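Local coordinates for C3-degrading proteinase (CppA protein) (Streptococcus pneumoniae, PDB 3E0R) that probably degrades complement component C3 as a streptococcal proteinase, and carries two sequence regions of the glyoxalase clan, at residues E164-S169 and F215-Y220; R71-R76 and N235-W240; H98-Y101 and G106-F109. All coordinates share one frame; numbering follows the deposited sequence.

Contact 1: residues E164-S169 and F215-Y220; sequences ESFLES and FESTEY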
loop_
_atom_site.group_PDB
_atom_site.type_symbol
_atom_site.label_atom_id
_atom_site.label_comp_id
_atom_site.label_asym_id
_atom_site.label_seq_id
_atom_site.Cartn_x
_atom_site.Cartn_y
_atom_site.Cartn_z
ATOM N N GLU A 164 0.806 20.668 1.517
ATOM C CA GLU A 164 1.429 20.157 0.318
ATOM C C GLU A 164 2.376 19.029 0.717
ATOM O O GLU A 164 3.061 19.104 1.730
ATOM C CB GLU A 164 2.213 21.281 -0.362
ATOM C CG GLU A 164 1.368 22.154 -1.308
ATOM C CD GLU A 164 1.296 21.566 -2.727
ATOM O OE1 GLU A 164 2.324 21.620 -3.445
ATOM O OE2 GLU A 164 0.222 21.047 -3.124
ATOM N N SER A 165 2.394 17.966 -0.075
ATOM C CA SER A 165 3.342 16.908 0.119
ATOM C C SER A 165 4.705 17.364 -0.413
ATOM O O SER A 165 4.801 18.123 -1.383
ATOM C CB SER A 165 2.898 15.635 -0.590
ATOM O OG SER A 165 3.937 14.675 -0.575
ATOM N N PHE A 166 5.743 16.890 0.260
ATOM C CA PHE A 166 7.095 16.924 -0.241
ATOM C C PHE A 166 7.241 16.097 -1.520
ATOM O O PHE A 166 8.185 16.322 -2.284
ATOM C CB PHE A 166 8.092 16.411 0.827
ATOM C CG PHE A 166 8.519 17.457 1.809
ATOM C CD1 PHE A 166 9.349 18.497 1.420
ATOM C CD2 PHE A 166 8.103 17.408 3.122
ATOM C CE1 PHE A 166 9.754 19.472 2.335
ATOM C CE2 PHE A 166 8.497 18.373 4.029
ATOM C CZ PHE A 166 9.329 19.401 3.636
ATOM N N LEU A 167 6.326 15.145 -1.732
ATOM C CA LEU A 167 6.317 14.312 -2.930
ATOM C C LEU A 167 5.824 15.072 -4.189
ATOM O O LEU A 167 4.705 15.628 -4.236
ATOM C CB LEU A 167 5.503 13.051 -2.649
ATOM C CG LEU A 167 6.059 12.207 -1.481
ATOM C CD1 LEU A 167 5.272 10.857 -1.334
ATOM C CD2 LEU A 167 7.626 11.979 -1.582
ATOM N N GLU A 168 6.698 15.143 -5.190
ATOM C CA GLU A 168 6.357 15.805 -6.451
ATOM C C GLU A 168 5.699 14.799 -7.377
ATOM O O GLU A 168 6.092 13.633 -7.402
ATOM C CB GLU A 168 7.591 16.411 -7.141
ATOM C CG GLU A 168 8.344 17.491 -6.353
ATOM C CD GLU A 168 7.418 18.569 -5.804
ATOM O OE1 GLU A 168 6.324 18.771 -6.384
ATOM O OE2 GLU A 168 7.769 19.203 -4.782
ATOM N N SER A 169 4.692 15.253 -8.122
ATOM C CA SER A 169 4.087 14.474 -9.230
ATOM C C SER A 169 5.131 13.976 -10.250
ATOM O O SER A 169 4.951 12.921 -10.891
ATOM C CB SER A 169 3.040 15.337 -9.973
ATOM O OG SER A 169 1.922 15.616 -9.135
ATOM N N PHE A 215 14.407 18.356 2.440
ATOM C CA PHE A 215 13.804 18.280 3.788
ATOM C C PHE A 215 14.419 19.197 4.828
ATOM O O PHE A 215 14.167 19.035 6.003
ATOM C CB PHE A 215 13.916 16.838 4.298
ATOM C CG PHE A 215 13.158 15.898 3.487
ATOM C CD1 PHE A 215 11.786 15.796 3.660
ATOM C CD2 PHE A 215 13.785 15.181 2.479
ATOM C CE1 PHE A 215 11.059 14.941 2.882
ATOM C CE2 PHE A 215 13.084 14.320 1.703
ATOM C CZ PHE A 215 11.704 14.191 1.887
ATOM N N GLU A 216 15.205 20.159 4.364
ATOM C CA GLU A 216 15.858 21.177 5.173
ATOM C C GLU A 216 14.902 21.854 6.176
ATOM O O GLU A 216 15.305 22.206 7.288
ATOM C CB GLU A 216 16.436 22.231 4.210
ATOM C CG GLU A 216 17.721 22.950 4.622
ATOM C CD GLU A 216 18.173 23.996 3.555
ATOM O OE1 GLU A 216 17.406 24.245 2.571
ATOM O OE2 GLU A 216 19.294 24.555 3.694
ATOM N N SER A 217 13.651 22.047 5.776
ATOM C CA SER A 217 12.642 22.703 6.634
ATOM C C SER A 217 12.038 21.785 7.722
ATOM O O SER A 217 10.964 22.096 8.281
ATOM C CB SER A 217 11.477 23.244 5.766
ATOM O OG SER A 217 10.631 22.189 5.293
ATOM N N THR A 218 12.726 20.683 8.036
ATOM C CA THR A 218 12.097 19.565 8.748
ATOM C C THR A 218 13.110 18.608 9.462
ATOM O O THR A 218 14.331 18.697 9.294
ATOM C CB THR A 218 11.158 18.797 7.750
ATOM O OG1 THR A 218 10.130 18.088 8.462
ATOM C CG2 THR A 218 11.943 17.818 6.879
ATOM N N GLU A 219 12.556 17.736 10.301
ATOM C CA GLU A 219 13.252 16.590 10.875
ATOM C C GLU A 219 13.618 15.574 9.773
ATOM O O GLU A 219 12.761 15.170 8.944
ATOM C CB GLU A 219 12.340 15.853 11.872
ATOM C CG GLU A 219 12.719 15.883 13.362
ATOM C CD GLU A 219 11.509 15.487 14.305
ATOM O OE1 GLU A 219 10.337 15.476 13.838
ATOM O OE2 GLU A 219 11.733 15.200 15.516
ATOM N N TYR A 220 14.874 15.146 9.798
ATOM C CA TYR A 220 15.294 14.007 9.024
ATOM C C TYR A 220 16.339 13.208 9.785
ATOM O O TYR A 220 16.802 13.630 10.819
ATOM C CB TYR A 220 15.732 14.407 7.606
ATOM C CG TYR A 220 16.884 15.362 7.539
ATOM C CD1 TYR A 220 18.184 14.890 7.696
ATOM C CD2 TYR A 220 16.695 16.726 7.234
ATOM C CE1 TYR A 220 19.263 15.738 7.671
ATOM C CE2 TYR A 220 17.792 17.613 7.187
ATOM C CZ TYR A 220 19.081 17.100 7.427
ATOM O OH TYR A 220 20.225 17.870 7.364
#
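Phe166 and Phe215 bring two loops of the C-terminal CppA region together, their CA atoms 7.9 Å apart, and the second loop opens with a type I beta turn from Phe215 to Thr218 directly after helix 208-214. The contact is a small aromatic cluster, and no hydrogen bond crosses it. Phe166 points its side chain at the turn. CD1 of Phe215 lies over the centre of one face of the Phe166 ring, while Phe215 CE1 comes to 3.7 Å from Phe166 CG. The ring planes meet obliquely at 47°, with centroids 4.9 Å apart. Phenylalanine suits both places, giving each loop a flat apolar surface where the two are buried together. The cluster extends beyond the pair, since Arg234 makes a cation-pi contact with Phe166, and Phe215 packs on Leu239 and Phe229.

Behind the ring, Ser165 OG accepts from Leu167 N at 2.7 Å in an ST turn and is also bonded to Asp233, whose other carboxylate oxygen takes Phe166 N; together they hold the bend that presents Phe166. At the solvent-exposed Ser217, OG stands between the backbone N and carbonyl carbon (chi1 74°), which sets that oxygen at the edge of the Phe166 ring, near its plane, 3.5 Å from CZ.

Contact 2: residues R71-R76 and N235-W240; sequences RKKLAR and NNVELW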
loop_
_atom_site.group_PDB
_atom_site.type_symbol
_atom_site.label_atom_id
_atom_site.label_comp_id
_atom_site.label_asym_id
_atom_site.label_seq_id
_atom_site.Cartn_x
_atom_site.Cartn_y
_atom_site.Cartn_z
ATOM N N ARG A 71 -11.617 10.006 7.263
ATOM C CA ARG A 71 -10.841 9.515 6.160
ATOM C C ARG A 71 -9.471 9.118 6.676
ATOM O O ARG A 71 -8.908 9.753 7.616
ATOM C CB ARG A 71 -10.751 10.560 5.041
ATOM C CG ARG A 71 -11.840 10.426 4.041
ATOM C CD ARG A 71 -11.787 11.490 2.963
ATOM N NE ARG A 71 -12.881 11.293 2.017
ATOM C CZ ARG A 71 -12.969 11.839 0.809
ATOM N NH1 ARG A 71 -12.012 12.631 0.339
ATOM N NH2 ARG A 71 -14.036 11.580 0.061
ATOM N N LYS A 72 -8.935 8.064 6.076
ATOM C CA LYS A 72 -7.571 7.619 6.422
ATOM C C LYS A 72 -6.645 8.269 5.437
ATOM O O LYS A 72 -7.058 8.633 4.336
ATOM C CB LYS A 72 -7.437 6.095 6.332
ATOM C CG LYS A 72 -8.265 5.294 7.304
ATOM C CD LYS A 72 -7.880 3.793 7.240
ATOM C CE LYS A 72 -6.807 3.413 8.269
ATOM N NZ LYS A 72 -6.286 2.002 8.129
ATOM N N LYS A 73 -5.379 8.389 5.817
ATOM C CA LYS A 73 -4.323 8.861 4.894
ATOM C C LYS A 73 -4.291 7.946 3.645
ATOM O O LYS A 73 -4.174 8.408 2.521
ATOM C CB LYS A 73 -2.983 8.907 5.619
ATOM C CG LYS A 73 -2.948 9.892 6.772
ATOM C CD LYS A 73 -1.546 9.911 7.420
ATOM C CE LYS A 73 -1.568 10.390 8.881
ATOM N NZ LYS A 73 -0.197 10.551 9.486
ATOM N N LEU A 74 -4.479 6.651 3.853
ATOM C CA LEU A 74 -4.635 5.704 2.750
ATOM C C LEU A 74 -6.084 5.762 2.344
ATOM O O LEU A 74 -6.948 5.333 3.087
ATOM C CB LEU A 74 -4.243 4.257 3.135
ATOM C CG LEU A 74 -4.340 3.265 1.937
ATOM C CD1 LEU A 74 -3.237 3.453 1.004
ATOM C CD2 LEU A 74 -4.390 1.838 2.378
ATOM N N ALA A 75 -6.346 6.336 1.182
ATOM C CA ALA A 75 -7.668 6.352 0.583
ATOM C C ALA A 75 -7.973 4.933 0.036
ATOM O O ALA A 75 -8.926 4.304 0.485
ATOM C CB ALA A 75 -7.760 7.448 -0.512
ATOM N N ARG A 76 -7.134 4.417 -0.863
ATOM C CA ARG A 76 -7.240 3.026 -1.343
ATOM C C ARG A 76 -5.870 2.446 -1.702
ATOM O O ARG A 76 -5.068 3.143 -2.260
ATOM C CB ARG A 76 -8.088 2.950 -2.609
ATOM C CG ARG A 76 -9.594 2.858 -2.427
ATOM C CD ARG A 76 -10.259 2.219 -3.651
ATOM N NE ARG A 76 -9.928 2.975 -4.854
ATOM C CZ ARG A 76 -10.523 2.827 -6.051
ATOM N NH1 ARG A 76 -11.471 1.934 -6.258
ATOM N NH2 ARG A 76 -10.149 3.575 -7.070
ATOM N N ASN A 235 2.197 15.540 6.281
ATOM C CA ASN A 235 1.156 14.764 6.918
ATOM C C ASN A 235 1.656 13.707 7.925
ATOM O O ASN A 235 0.897 12.846 8.396
ATOM C CB ASN A 235 0.298 14.109 5.828
ATOM C CG ASN A 235 1.043 13.040 5.019
ATOM O OD1 ASN A 235 2.206 12.712 5.268
ATOM N ND2 ASN A 235 0.340 12.472 4.066
ATOM N N ASN A 236 2.947 13.758 8.227
ATOM C CA ASN A 236 3.591 12.852 9.179
ATOM C C ASN A 236 3.786 11.358 8.793
ATOM O O ASN A 236 4.200 10.564 9.613
ATOM C CB ASN A 236 3.011 13.041 10.595
ATOM C CG ASN A 236 3.363 14.401 11.163
ATOM O OD1 ASN A 236 4.508 14.830 11.045
ATOM N ND2 ASN A 236 2.369 15.131 11.658
ATOM N N VAL A 237 3.565 11.020 7.531
ATOM C CA VAL A 237 4.079 9.783 6.925
ATOM C C VAL A 237 5.623 9.915 6.717
ATOM O O VAL A 237 6.148 10.855 6.088
ATOM C CB VAL A 237 3.323 9.457 5.605
ATOM C CG1 VAL A 237 3.860 8.195 4.895
ATOM C CG2 VAL A 237 1.765 9.319 5.880
ATOM N N GLU A 238 6.339 8.981 7.289
ATOM C CA GLU A 238 7.741 8.820 7.054
ATOM C C GLU A 238 8.100 8.461 5.623
ATOM O O GLU A 238 7.429 7.657 4.986
ATOM C CB GLU A 238 8.277 7.746 8.013
ATOM C CG GLU A 238 8.266 8.258 9.459
ATOM C CD GLU A 238 8.874 7.271 10.413
ATOM O OE1 GLU A 238 9.148 6.145 9.932
ATOM O OE2 GLU A 238 9.065 7.613 11.619
ATOM N N LEU A 239 9.185 9.050 5.128
ATOM C CA LEU A 239 9.625 8.883 3.720
ATOM C C LEU A 239 11.034 8.381 3.761
ATOM O O LEU A 239 11.938 9.128 4.090
ATOM C CB LEU A 239 9.535 10.207 2.948
ATOM C CG LEU A 239 8.160 10.900 2.960
ATOM C CD1 LEU A 239 8.307 12.305 2.421
ATOM C CD2 LEU A 239 7.040 10.062 2.256
ATOM N N TRP A 240 11.210 7.100 3.450
ATOM C CA TRP A 240 12.505 6.443 3.554
ATOM C C TRP A 240 13.044 6.226 2.140
ATOM O O TRP A 240 12.360 5.663 1.267
ATOM C CB TRP A 240 12.311 5.154 4.332
ATOM C CG TRP A 240 13.488 4.151 4.503
ATOM C CD1 TRP A 240 14.235 3.553 3.500
ATOM C CD2 TRP A 240 13.923 3.538 5.741
ATOM N NE1 TRP A 240 15.089 2.613 4.044
ATOM C CE2 TRP A 240 14.928 2.591 5.409
ATOM C CE3 TRP A 240 13.516 3.663 7.086
ATOM C CZ2 TRP A 240 15.573 1.793 6.378
ATOM C CZ3 TRP A 240 14.164 2.892 8.073
ATOM C CH2 TRP A 240 15.200 1.963 7.704
#
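Lys73 reaches Asn235 because its side chain leaves with CG anti to the carbonyl carbon (chi1 -63°) and then runs extended to its end, carrying the ammonium group across the gap between two backbones whose nearest CA atoms, those of Lys73 and Asn235, are 8.3 Å apart. Lysine fits this place through its length: the amine arrives at a backbone oxygen while the chain behind it packs against an apolar neighbour.

The amine donates to the main-chain oxygen of Asn235, with Lys73 NZ 2.8 Å from Asn235 O. It meets this oxygen nearly head-on, at a C=O...N angle of 165°. A second carbonyl, that of Val188, also accepts from NZ, so two backbone oxygens grip the buried amine, and their partial negative charge would be expected to favour the ammonium form. Farther back, the aliphatic part of the chain passes Val237 in the opposite direction, and a methyl of the branched valine lies against it, CG2 of Val237 being 3.7 Å from CD of Lys73.

The receiving loop is braced from within. Asn235 OD1 accepts from Val237 N at 3.1 Å, the donor standing 43° out of the amide carbonyl plane, and this closes an Asx turn. Asn236, inside the turn, has positive phi (71°), a conformation asparagine tolerates comparatively well, and its ND2 bonds Thr187 O. On the lysine's own segment, the carboxylate of Asp195 accepts from the backbone N atoms of Lys73 and Leu74, which holds the backbone the side chain leaves from.

The contact joins the N-terminal approaches to strands 74-81 and 238-243, which belong to different mixed sheets: the lysine amine is hydrogen-bonded to the first carbonyl of an Asx turn that leads into strand 238-243.

Contact 3: residues H98-Y101 and G106-F109; sequences HRLY and GYAF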
loop_
_atom_site.group_PDB
_atom_site.type_symbol
_atom_site.label_atom_id
_atom_site.label_comp_id
_atom_site.label_asym_id
_atom_site.label_seq_id
_atom_site.Cartn_x
_atom_site.Cartn_y
_atom_site.Cartn_z
ATOM N N HIS A 98 -16.209 -6.757 -0.638
ATOM C CA HIS A 98 -17.063 -5.574 -0.394
ATOM C C HIS A 98 -17.867 -5.220 -1.652
ATOM O O HIS A 98 -18.994 -4.813 -1.543
ATOM C CB HIS A 98 -16.235 -4.362 0.058
ATOM C CG HIS A 98 -17.054 -3.128 0.329
ATOM N ND1 HIS A 98 -17.861 -2.992 1.448
ATOM C CD2 HIS A 98 -17.168 -1.967 -0.357
ATOM C CE1 HIS A 98 -18.448 -1.809 1.426
ATOM N NE2 HIS A 98 -18.053 -1.170 0.339
ATOM N N ARG A 99 -17.274 -5.373 -2.838
ATOM C CA ARG A 99 -17.904 -4.954 -4.103
ATOM C C ARG A 99 -17.179 -5.573 -5.281
ATOM O O ARG A 99 -15.943 -5.723 -5.240
ATOM C CB ARG A 99 -17.807 -3.455 -4.211
ATOM C CG ARG A 99 -18.835 -2.832 -5.087
ATOM C CD ARG A 99 -18.682 -1.303 -5.000
ATOM N NE ARG A 99 -18.923 -0.789 -3.657
ATOM C CZ ARG A 99 -20.111 -0.473 -3.180
ATOM N NH1 ARG A 99 -21.193 -0.618 -3.929
ATOM N NH2 ARG A 99 -20.216 -0.016 -1.950
ATOM N N LEU A 100 -17.928 -5.926 -6.313
ATOM C CA LEU A 100 -17.419 -6.632 -7.477
ATOM C C LEU A 100 -17.535 -5.729 -8.677
ATOM O O LEU A 100 -18.509 -4.999 -8.816
ATOM C CB LEU A 100 -18.218 -7.930 -7.706
ATOM C CG LEU A 100 -17.820 -8.985 -8.763
ATOM C CD1 LEU A 100 -16.366 -9.559 -8.624
ATOM C CD2 LEU A 100 -18.856 -10.126 -8.722
ATOM N N TYR A 101 -16.504 -5.742 -9.501
ATOM C CA TYR A 101 -16.454 -4.974 -10.737
ATOM C C TYR A 101 -16.073 -5.912 -11.870
ATOM O O TYR A 101 -15.708 -7.059 -11.647
ATOM C CB TYR A 101 -15.403 -3.859 -10.678
ATOM C CG TYR A 101 -15.576 -2.865 -9.558
ATOM C CD1 TYR A 101 -16.205 -1.632 -9.777
ATOM C CD2 TYR A 101 -15.086 -3.139 -8.287
ATOM C CE1 TYR A 101 -16.362 -0.723 -8.744
ATOM C CE2 TYR A 101 -15.235 -2.265 -7.258
ATOM C CZ TYR A 101 -15.863 -1.036 -7.475
ATOM O OH TYR A 101 -15.981 -0.130 -6.426
ATOM N N GLY A 106 -10.776 -8.332 -17.082
ATOM C CA GLY A 106 -11.445 -9.322 -16.236
ATOM C C GLY A 106 -12.232 -8.742 -15.073
ATOM O O GLY A 106 -12.573 -7.564 -15.048
ATOM N N TYR A 107 -12.516 -9.590 -14.100
ATOM C CA TYR A 107 -13.155 -9.142 -12.891
ATOM C C TYR A 107 -12.163 -8.344 -11.991
ATOM O O TYR A 107 -10.918 -8.325 -12.187
ATOM C CB TYR A 107 -13.837 -10.317 -12.170
ATOM C CG TYR A 107 -14.978 -10.913 -12.997
ATOM C CD1 TYR A 107 -16.292 -10.379 -12.951
ATOM C CD2 TYR A 107 -14.738 -11.993 -13.878
ATOM C CE1 TYR A 107 -17.347 -10.953 -13.742
ATOM C CE2 TYR A 107 -15.772 -12.568 -14.665
ATOM C CZ TYR A 107 -17.067 -12.043 -14.599
ATOM O OH TYR A 107 -18.059 -12.617 -15.390
ATOM N N ALA A 108 -12.751 -7.612 -11.067
ATOM C CA ALA A 108 -11.975 -6.854 -10.098
ATOM C C ALA A 108 -12.842 -6.797 -8.864
ATOM O O ALA A 108 -14.058 -7.027 -8.940
ATOM C CB ALA A 108 -11.689 -5.483 -10.619
ATOM N N PHE A 109 -12.239 -6.527 -7.718
ATOM C CA PHE A 109 -13.067 -6.334 -6.532
ATOM C C PHE A 109 -12.449 -5.415 -5.525
ATOM O O PHE A 109 -11.274 -5.127 -5.587
ATOM C CB PHE A 109 -13.492 -7.692 -5.890
ATOM C CG PHE A 109 -12.384 -8.448 -5.293
ATOM C CD1 PHE A 109 -12.097 -8.306 -3.939
ATOM C CD2 PHE A 109 -11.593 -9.304 -6.085
ATOM C CE1 PHE A 109 -11.042 -8.985 -3.366
ATOM C CE2 PHE A 109 -10.535 -9.990 -5.536
ATOM C CZ PHE A 109 -10.257 -9.831 -4.155
#
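Tyr101 and Ala108 face each other as a hydrogen-bonded antiparallel pair, with their side chains on one face of a beta hairpin, while Leu100 and Phe109 form the adjacent non-hydrogen-bonded pair on the other. The two short strands run at 153° to each other. Their backbones are joined by Tyr101 N to Ala108 O at 2.8 Å and, in return, Ala108 N to Tyr101 O at 3.1 Å.

On the tyrosine face, CB of Tyr101 lies 4.1 Å from CB of Ala108. The ring then leans along the partner strand and presents an edge to it, with CD2 4.2 Å from Phe109 CA. Alanine suits the facing position, its one methyl letting the broad ring lie along the strand. The phenol oxygen is held by Glu110.

On the other face, Leu100 has CG anti to the backbone N (chi1 -173°), which swings CD1 across to the partner strand, 3.4 Å from Ala108 O. The same methyl lies 4.4 Å from both Phe109 CB and Tyr107 CD1, a looser apolar contact. Phe109 takes a different course: with CG between its backbone N and carbonyl carbon (chi1 68°), its ring is carried away from the first strand, and CB is left 3.2 Å from Arg99 O. Tyr107 sets a ring edge toward Tyr101 O, which comes 3.6 Å from its CD1; its ring also makes a cation-pi contact with Lys102 and an edge-to-face contact with Phe139.

Helix 84-91 covers the leucine and phenylalanine face through Leu91 and Ile87, whereas Ala108 packs on Leu130 and His122. Strand 118-122 continues the sheet beyond Phe109, and on the outer flank Arg99 forms a salt bridge with Glu132 of strand 131-132.

Overall arrangement
From the N terminus, the chain first enters contact 2 at residues 71-76, beginning strand 74-81 of the seven-stranded sheet. It then makes helix 84-91 and closes contact 3, a local hairpin in that same sheet. Contact 1 opens at 164-169 and closes at 215-220, bringing together the loops before helix 169-172 and after helix 208-214. Only at 235-240 does contact 2 close, so its long loop encloses both others, which follow one another in series. Contact 2 links the starts of one strand from each sheet. Contact 1 touches it through Leu239, whereas contact 3 lies on the opposite side of the chain's centre from contact 1, about 36 Å away between centres.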